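Local coordinates for protein lysine/ornithine decarboxylase (Vibrio vulnificus, PDB 2PLJ) that decarboxylates lysine and ornithine to cadaverine and putrescine with a pyridoxal-phosphate cofactor, in a fold that joins a beta/alpha barrel to a beta barrel, at residues His44-Ser49 against Leu57-Cys62; Tyr338-Ile343 against Val364-Ile369. All blocks are in the same frame, centred on the assembly; numbering follows the deposited sequence.

Interaction 1: residues His44-Ser49 against Leu57-Cys62; sequences HLIEAS and LLLLDC
Leu59 reaches from strand 57-61 to the buried flank of helix 40-53 and splits its two methyls between residues one helical turn apart. CD1 meets Ile46 CG1 at 4.0 Å, the two side chains lying at about a right angle, while CD2 lies 4.0 Å from Ser49 OG. Closer packing occurs beside it, where Leu57 CD1 sits 3.7 Å from Ser49 CB and 3.6 Å from Ser49 O, a methyl resting on a small residue and its carbonyl.

A serine can line this apolar seam because its hydroxyl is turned back on its own helix: OG lies beside the backbone N and anti to the carbonyl carbon (chi1 -69°), and donates to Leu45 O at 3.0 Å. It comes from above the carbonyl plane, 40° out of it, and Ser49 N reaches the same oxygen from the opposite face, so two donors grip Leu45 O.

Contact thins toward Leu45, whose CG stays 5.1 Å from Leu59 CD1, and the far side of the helix, with His44 and Glu47, is exposed. No hydrogen bond joins helix and strand, whose short segments run at 131° in N-to-C direction, with axes no nearer than 10.5 Å. Strand 57-61 belongs to the mixed sheet of the beta-barrel domain, running antiparallel to strand 300-312 and parallel to strand 403-407; Ile46 also packs on Val303, and the helix covers the sheet here.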
ATOM      1  N   HIS A  44     -28.030  11.874   5.958  1.00 25.38           N
ATOM      2  CA  HIS A  44     -28.841  11.653   4.756  1.00 26.53           C
ATOM      3  C   HIS A  44     -28.021  11.494   3.483  1.00 26.64           C
ATOM      4  O   HIS A  44     -28.291  10.599   2.663  1.00 26.18           O
ATOM      5  CB  HIS A  44     -29.838  12.781   4.540  1.00 27.16           C
ATOM      6  CG  HIS A  44     -30.732  12.561   3.358  1.00 30.44           C
ATOM      7  ND1 HIS A  44     -31.312  11.338   3.083  1.00 31.93           N
ATOM      8  CD2 HIS A  44     -31.147  13.406   2.381  1.00 32.50           C
ATOM      9  CE1 HIS A  44     -32.053  11.444   1.991  1.00 32.98           C
ATOM     10  NE2 HIS A  44     -31.973  12.688   1.548  1.00 32.09           N
ATOM     11  N   LEU A  45     -27.047  12.390   3.318  1.00 26.51           N
ATOM     12  CA  LEU A  45     -26.147  12.361   2.169  1.00 27.47           C
ATOM     13  C   LEU A  45     -25.346  11.073   2.160  1.00 25.88           C
ATOM     14  O   LEU A  45     -25.297  10.391   1.135  1.00 25.13           O
ATOM     15  CB  LEU A  45     -25.219  13.582   2.166  1.00 28.13           C
ATOM     16  CG  LEU A  45     -24.323  13.846   0.951  1.00 31.01           C
ATOM     17  CD1 LEU A  45     -25.031  13.571  -0.395  1.00 33.63           C
ATOM     18  CD2 LEU A  45     -23.860  15.304   0.988  1.00 30.25           C
ATOM     19  N   ILE A  46     -24.771  10.724   3.309  1.00 24.78           N
ATOM     20  CA  ILE A  46     -24.006   9.476   3.435  1.00 24.17           C
ATOM     21  C   ILE A  46     -24.861   8.258   3.060  1.00 23.84           C
ATOM     22  O   ILE A  46     -24.489   7.468   2.191  1.00 23.71           O
ATOM     23  CB  ILE A  46     -23.350   9.311   4.840  1.00 23.76           C
ATOM     24  CG1 ILE A  46     -22.265  10.393   5.049  1.00 24.43           C
ATOM     25  CG2 ILE A  46     -22.761   7.904   5.004  1.00 24.77           C
ATOM     26  CD1 ILE A  46     -21.926  10.651   6.520  1.00 24.80           C
ATOM     27  N   GLU A  47     -26.031   8.123   3.696  1.00 23.74           N
ATOM     28  CA  GLU A  47     -26.936   7.013   3.397  1.00 23.16           C
ATOM     29  C   GLU A  47     -27.415   6.968   1.933  1.00 23.58           C
ATOM     30  O   GLU A  47     -27.412   5.903   1.318  1.00 23.29           O
ATOM     31  CB  GLU A  47     -28.114   7.037   4.364  1.00 23.00           C
ATOM     32  CG  GLU A  47     -27.663   6.793   5.793  1.00 22.09           C
ATOM     33  CD  GLU A  47     -28.814   6.821   6.783  1.00 22.13           C
ATOM     34  OE1 GLU A  47     -29.866   7.423   6.450  1.00 22.74           O
ATOM     35  OE2 GLU A  47     -28.651   6.265   7.889  1.00 21.12           O
ATOM     36  N   ALA A  48     -27.807   8.116   1.387  1.00 24.05           N
ATOM     37  CA  ALA A  48     -28.166   8.207  -0.036  1.00 24.61           C
ATOM     38  C   ALA A  48     -27.013   7.750  -0.953  1.00 24.61           C
ATOM     39  O   ALA A  48     -27.240   7.036  -1.943  1.00 24.26           O
ATOM     40  CB  ALA A  48     -28.604   9.623  -0.392  1.00 24.57           C
ATOM     41  N   SER A  49     -25.787   8.148  -0.612  1.00 24.78           N
ATOM     42  CA  SER A  49     -24.613   7.784  -1.408  1.00 25.45           C
ATOM     43  C   SER A  49     -24.356   6.279  -1.411  1.00 25.47           C
ATOM     44  O   SER A  49     -24.085   5.694  -2.465  1.00 25.96           O
ATOM     45  CB  SER A  49     -23.378   8.543  -0.910  1.00 25.83           C
ATOM     46  OG  SER A  49     -23.527   9.925  -1.219  1.00 29.52           O
ATOM     47  N   LEU A  57     -16.907   4.018   0.097  1.00 13.66           N
ATOM     48  CA  LEU A  57     -16.885   5.270  -0.693  1.00 12.75           C
ATOM     49  C   LEU A  57     -15.953   6.261  -0.048  1.00 13.23           C
ATOM     50  O   LEU A  57     -15.724   6.202   1.174  1.00 12.83           O
ATOM     51  CB  LEU A  57     -18.285   5.908  -0.706  1.00 13.17           C
ATOM     52  CG  LEU A  57     -19.434   5.143  -1.330  1.00 14.68           C
ATOM     53  CD1 LEU A  57     -20.745   5.899  -1.156  1.00 16.48           C
ATOM     54  CD2 LEU A  57     -19.149   4.810  -2.806  1.00 17.76           C
ATOM     55  N   LEU A  58     -15.469   7.205  -0.855  1.00 12.08           N
ATOM     56  CA  LEU A  58     -14.793   8.399  -0.364  1.00 12.71           C
ATOM     57  C   LEU A  58     -15.581   9.604  -0.918  1.00 13.79           C
ATOM     58  O   LEU A  58     -15.692   9.761  -2.139  1.00 15.51           O
ATOM     59  CB  LEU A  58     -13.354   8.419  -0.858  1.00 13.30           C
ATOM     60  CG  LEU A  58     -12.467   7.325  -0.261  1.00 13.47           C
ATOM     61  CD1 LEU A  58     -11.192   7.231  -1.050  1.00 16.15           C
ATOM     62  CD2 LEU A  58     -12.110   7.649   1.190  1.00 15.92           C
ATOM     63  N   LEU A  59     -16.142  10.420  -0.030  1.00 12.83           N
ATOM     64  CA  LEU A  59     -16.933  11.574  -0.448  1.00 12.69           C
ATOM     65  C   LEU A  59     -16.030  12.809  -0.488  1.00 12.37           C
ATOM     66  O   LEU A  59     -15.547  13.262   0.548  1.00 12.31           O
ATOM     67  CB  LEU A  59     -18.147  11.798   0.468  1.00 12.43           C
ATOM     68  CG  LEU A  59     -19.043  10.568   0.689  1.00 14.12           C
ATOM     69  CD1 LEU A  59     -20.211  10.948   1.603  1.00 13.91           C
ATOM     70  CD2 LEU A  59     -19.531  10.008  -0.670  1.00 14.71           C
ATOM     71  N   LEU A  60     -15.816  13.326  -1.682  1.00 12.39           N
ATOM     72  CA  LEU A  60     -14.949  14.484  -1.893  1.00 12.84           C
ATOM     73  C   LEU A  60     -15.791  15.749  -2.060  1.00 13.55           C
ATOM     74  O   LEU A  60     -16.623  15.863  -2.970  1.00 12.62           O
ATOM     75  CB  LEU A  60     -14.104  14.254  -3.151  1.00 13.23           C
ATOM     76  CG  LEU A  60     -13.413  15.500  -3.735  1.00 12.26           C
ATOM     77  CD1 LEU A  60     -12.372  16.007  -2.694  1.00 15.33           C
ATOM     78  CD2 LEU A  60     -12.743  15.126  -5.079  1.00 14.68           C
ATOM     79  N   ASP A  61     -15.569  16.698  -1.160  1.00 12.84           N
ATOM     80  CA  ASP A  61     -16.361  17.933  -1.181  1.00 12.89           C
ATOM     81  C   ASP A  61     -15.482  19.072  -1.717  1.00 12.01           C
ATOM     82  O   ASP A  61     -14.578  19.579  -1.004  1.00 12.89           O
ATOM     83  CB  ASP A  61     -16.889  18.259   0.225  1.00 13.36           C
ATOM     84  CG  ASP A  61     -17.776  19.517   0.248  1.00 14.59           C
ATOM     85  OD1 ASP A  61     -17.918  20.175  -0.814  1.00 14.79           O
ATOM     86  OD2 ASP A  61     -18.308  19.849   1.346  1.00 14.91           O
ATOM     87  N   CYS A  62     -15.722  19.481  -2.980  1.00 12.15           N
ATOM     88  CA  CYS A  62     -14.916  20.564  -3.599  1.00 13.17           C
ATOM     89  C   CYS A  62     -15.008  21.918  -2.879  1.00 12.87           C
ATOM     90  O   CYS A  62     -14.130  22.757  -3.027  1.00 13.59           O
ATOM     91  CB  CYS A  62     -15.282  20.748  -5.070  1.00 13.29           C
ATOM     92  SG  CYS A  62     -14.840  19.249  -6.005  1.00 16.17           S
TER

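Interaction 2: residues Tyr338-Ile343 against Val364-Ile369; sequences YPLTTI and VIAENI
A single methyl, Leu340 CD1, gathers three residues of the 364-369 segment around it, although that segment bends repeatedly and no hydrogen bond crosses the contact. The motif behind this is a classic beta bulge in the beta-barrel domain: Ile365 and Ala366 both face Leu354 of strand 349-355 and both bond to its backbone. The extra residue lets Ile365 and Ala366, neighbours in sequence, both direct their CB toward strand 340-342, where a regular strand would send one of them to the other side.

Leu340 is the sole residue of its strand to fill the contact. Its CG lies beside the backbone N and anti to the carbonyl carbon (chi1 -61°), and from there CD1 continues anti to CA (chi2 169°), reaching in among the three partners. The Ile365 side chain crosses it obliquely and offers the branch methyl CG2 at 3.9 Å, and Ala366 adds its CB at 4.2 Å.

Beyond the corners at Glu367 and Asn368 the chain returns with Ile369, which contributes its far end instead of a branch. Here CG1 is anti to the backbone N (chi1 -178°), and the extended side chain meets Leu340 at about a right angle. Leu354 touches Leu340, Ala366 and Ile369 alike, while Phe328 packs on Leu340 and Ile365, so the cluster continues into strand 349-355 and a neighbouring loop. The touching residues are all partly exposed, and Glu367 and Asn368 lie at the surface. The terminal methyl of Ile369, CD1, finishes 4.1 Å from both CB and CD1 of Leu340.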
ATOM      1  N   TYR A 338      -7.138   8.659  12.264  1.00 14.96           N
ATOM      2  CA  TYR A 338      -8.278   9.453  11.801  1.00 14.78           C
ATOM      3  C   TYR A 338      -9.417   9.395  12.802  1.00 15.39           C
ATOM      4  O   TYR A 338      -9.674   8.317  13.363  1.00 15.79           O
ATOM      5  CB  TYR A 338      -8.801   8.979  10.419  1.00 14.79           C
ATOM      6  CG  TYR A 338      -7.682   8.754   9.420  1.00 15.62           C
ATOM      7  CD1 TYR A 338      -7.163   9.825   8.681  1.00 15.83           C
ATOM      8  CD2 TYR A 338      -7.131   7.469   9.244  1.00 17.23           C
ATOM      9  CE1 TYR A 338      -6.093   9.643   7.801  1.00 14.41           C
ATOM     10  CE2 TYR A 338      -6.065   7.256   8.347  1.00 14.80           C
ATOM     11  CZ  TYR A 338      -5.566   8.358   7.632  1.00 14.99           C
ATOM     12  OH  TYR A 338      -4.554   8.133   6.745  1.00 16.29           O
ATOM     13  N   PRO A 339     -10.155  10.513  12.955  1.00 15.98           N
ATOM     14  CA  PRO A 339     -11.397  10.438  13.760  1.00 15.91           C
ATOM     15  C   PRO A 339     -12.352   9.468  13.063  1.00 15.75           C
ATOM     16  O   PRO A 339     -12.485   9.510  11.854  1.00 16.62           O
ATOM     17  CB  PRO A 339     -11.959  11.867  13.724  1.00 16.99           C
ATOM     18  CG  PRO A 339     -10.843  12.746  13.148  1.00 18.22           C
ATOM     19  CD  PRO A 339      -9.954  11.843  12.337  1.00 16.46           C
ATOM     20  N   LEU A 340     -12.981   8.604  13.842  1.00 16.02           N
ATOM     21  CA  LEU A 340     -13.940   7.606  13.342  1.00 16.28           C
ATOM     22  C   LEU A 340     -15.262   7.760  14.083  1.00 17.16           C
ATOM     23  O   LEU A 340     -15.284   8.026  15.292  1.00 17.25           O
ATOM     24  CB  LEU A 340     -13.398   6.186  13.539  1.00 16.67           C
ATOM     25  CG  LEU A 340     -12.081   5.808  12.830  1.00 18.01           C
ATOM     26  CD1 LEU A 340     -11.562   4.463  13.349  1.00 20.10           C
ATOM     27  CD2 LEU A 340     -12.243   5.810  11.318  1.00 21.07           C
ATOM     28  N   THR A 341     -16.360   7.588  13.358  1.00 17.22           N
ATOM     29  CA  THR A 341     -17.670   7.626  13.982  1.00 17.51           C
ATOM     30  C   THR A 341     -18.600   6.631  13.293  1.00 18.21           C
ATOM     31  O   THR A 341     -18.203   5.938  12.334  1.00 18.46           O
ATOM     32  CB  THR A 341     -18.230   9.100  14.039  1.00 17.91           C
ATOM     33  OG1 THR A 341     -19.358   9.170  14.919  1.00 18.64           O
ATOM     34  CG2 THR A 341     -18.585   9.638  12.652  1.00 17.81           C
ATOM     35  N   THR A 342     -19.822   6.533  13.804  1.00 17.56           N
ATOM     36  CA  THR A 342     -20.829   5.675  13.202  1.00 17.79           C
ATOM     37  C   THR A 342     -22.085   6.506  13.063  1.00 18.28           C
ATOM     38  O   THR A 342     -22.261   7.489  13.789  1.00 18.43           O
ATOM     39  CB  THR A 342     -21.112   4.441  14.103  1.00 17.88           C
ATOM     40  OG1 THR A 342     -21.417   4.886  15.433  1.00 17.65           O
ATOM     41  CG2 THR A 342     -19.888   3.546  14.136  1.00 19.35           C
ATOM     42  N   ILE A 343     -22.939   6.139  12.113  1.00 18.25           N
ATOM     43  CA  ILE A 343     -24.246   6.798  12.001  1.00 19.21           C
ATOM     44  C   ILE A 343     -25.066   6.434  13.228  1.00 20.37           C
ATOM     45  O   ILE A 343     -25.629   7.324  13.877  1.00 20.02           O
ATOM     46  CB  ILE A 343     -24.961   6.481  10.667  1.00 18.64           C
ATOM     47  CG1 ILE A 343     -24.196   7.135   9.499  1.00 20.23           C
ATOM     48  CG2 ILE A 343     -26.446   6.964  10.702  1.00 19.05           C
ATOM     49  CD1 ILE A 343     -24.621   6.645   8.128  1.00 23.62           C
ATOM     50  N   VAL A 364      -6.057  -4.107  10.503  1.00 16.25           N
ATOM     51  CA  VAL A 364      -6.907  -3.630  11.604  1.00 16.92           C
ATOM     52  C   VAL A 364      -6.823  -2.108  11.626  1.00 17.67           C
ATOM     53  O   VAL A 364      -5.705  -1.549  11.590  1.00 18.50           O
ATOM     54  CB  VAL A 364      -6.448  -4.239  12.930  1.00 17.92           C
ATOM     55  CG1 VAL A 364      -7.157  -3.584  14.132  1.00 19.23           C
ATOM     56  CG2 VAL A 364      -6.680  -5.751  12.873  1.00 17.81           C
ATOM     57  N   ILE A 365      -7.986  -1.450  11.664  1.00 16.79           N
ATOM     58  CA  ILE A 365      -8.056   0.020  11.624  1.00 18.30           C
ATOM     59  C   ILE A 365      -8.079   0.642  13.018  1.00 18.67           C
ATOM     60  O   ILE A 365      -7.515   1.722  13.237  1.00 18.43           O
ATOM     61  CB  ILE A 365      -9.352   0.470  10.881  1.00 18.68           C
ATOM     62  CG1 ILE A 365      -9.360  -0.042   9.431  1.00 21.39           C
ATOM     63  CG2 ILE A 365      -9.574   1.977  11.058  1.00 21.48           C
ATOM     64  CD1 ILE A 365     -10.822  -0.171   8.896  1.00 23.73           C
ATOM     65  N   ALA A 366      -8.735  -0.035  13.970  1.00 18.15           N
ATOM     66  CA  ALA A 366      -8.815   0.449  15.348  1.00 18.07           C
ATOM     67  C   ALA A 366      -8.783  -0.771  16.245  1.00 18.78           C
ATOM     68  O   ALA A 366      -9.714  -1.577  16.218  1.00 18.93           O
ATOM     69  CB  ALA A 366     -10.075   1.226  15.580  1.00 17.55           C
ATOM     70  N   GLU A 367      -7.704  -0.909  17.017  1.00 20.63           N
ATOM     71  CA  GLU A 367      -7.513  -2.080  17.906  1.00 23.07           C
ATOM     72  C   GLU A 367      -8.458  -2.066  19.103  1.00 22.66           C
ATOM     73  O   GLU A 367      -8.823  -3.117  19.629  1.00 22.41           O
ATOM     74  CB  GLU A 367      -6.060  -2.166  18.411  1.00 23.45           C
ATOM     75  CG  GLU A 367      -5.049  -2.595  17.332  1.00 26.12           C
ATOM     76  CD  GLU A 367      -3.621  -2.635  17.865  1.00 27.80           C
ATOM     77  OE1 GLU A 367      -3.449  -2.945  19.067  1.00 31.50           O
ATOM     78  OE2 GLU A 367      -2.671  -2.343  17.085  1.00 34.29           O
ATOM     79  N   ASN A 368      -8.844  -0.876  19.547  1.00 22.66           N
ATOM     80  CA  ASN A 368      -9.719  -0.739  20.702  1.00 23.70           C
ATOM     81  C   ASN A 368     -10.512   0.531  20.457  1.00 23.48           C
ATOM     82  O   ASN A 368      -9.933   1.618  20.334  1.00 25.57           O
ATOM     83  CB  ASN A 368      -8.897  -0.645  22.008  1.00 24.17           C
ATOM     84  CG  ASN A 368      -9.759  -0.769  23.261  1.00 28.77           C
ATOM     85  OD1 ASN A 368     -10.805  -1.422  23.255  1.00 31.98           O
ATOM     86  ND2 ASN A 368      -9.300  -0.157  24.366  1.00 32.69           N
ATOM     87  N   ILE A 369     -11.822   0.397  20.321  1.00 21.39           N
ATOM     88  CA  ILE A 369     -12.695   1.548  20.108  1.00 20.36           C
ATOM     89  C   ILE A 369     -14.077   1.246  20.680  1.00 19.81           C
ATOM     90  O   ILE A 369     -14.615   0.145  20.474  1.00 19.81           O
ATOM     91  CB  ILE A 369     -12.777   1.904  18.596  1.00 19.81           C
ATOM     92  CG1 ILE A 369     -13.661   3.140  18.356  1.00 20.33           C
ATOM     93  CG2 ILE A 369     -13.217   0.685  17.785  1.00 19.70           C
ATOM     94  CD1 ILE A 369     -13.472   3.796  16.928  1.00 21.21           C
TER

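Overall arrangement
Interactions 1 and 2 show how one curled sheet can be packed at two places that still touch: their centres are 18 Å apart, yet both reach the mixed sheet of the beta-barrel domain. Ile343, at the end of the 338-343 segment, connects them directly. Its CD1 lies 3.8 Å from Ile46 CG2, and its CG2 lies 3.6 Å from Glu47 OE2, so the chain leaving strand 340-342 packs on helix 40-53. Their centres lie about 21 and 23 Å from the centre of the chain, on the same side of it. The pocket of the putrescine-cofactor adduct is formed by 15 residues between 84 and 388; those of interaction 1 are not among them, and the contacts described are apolar packing.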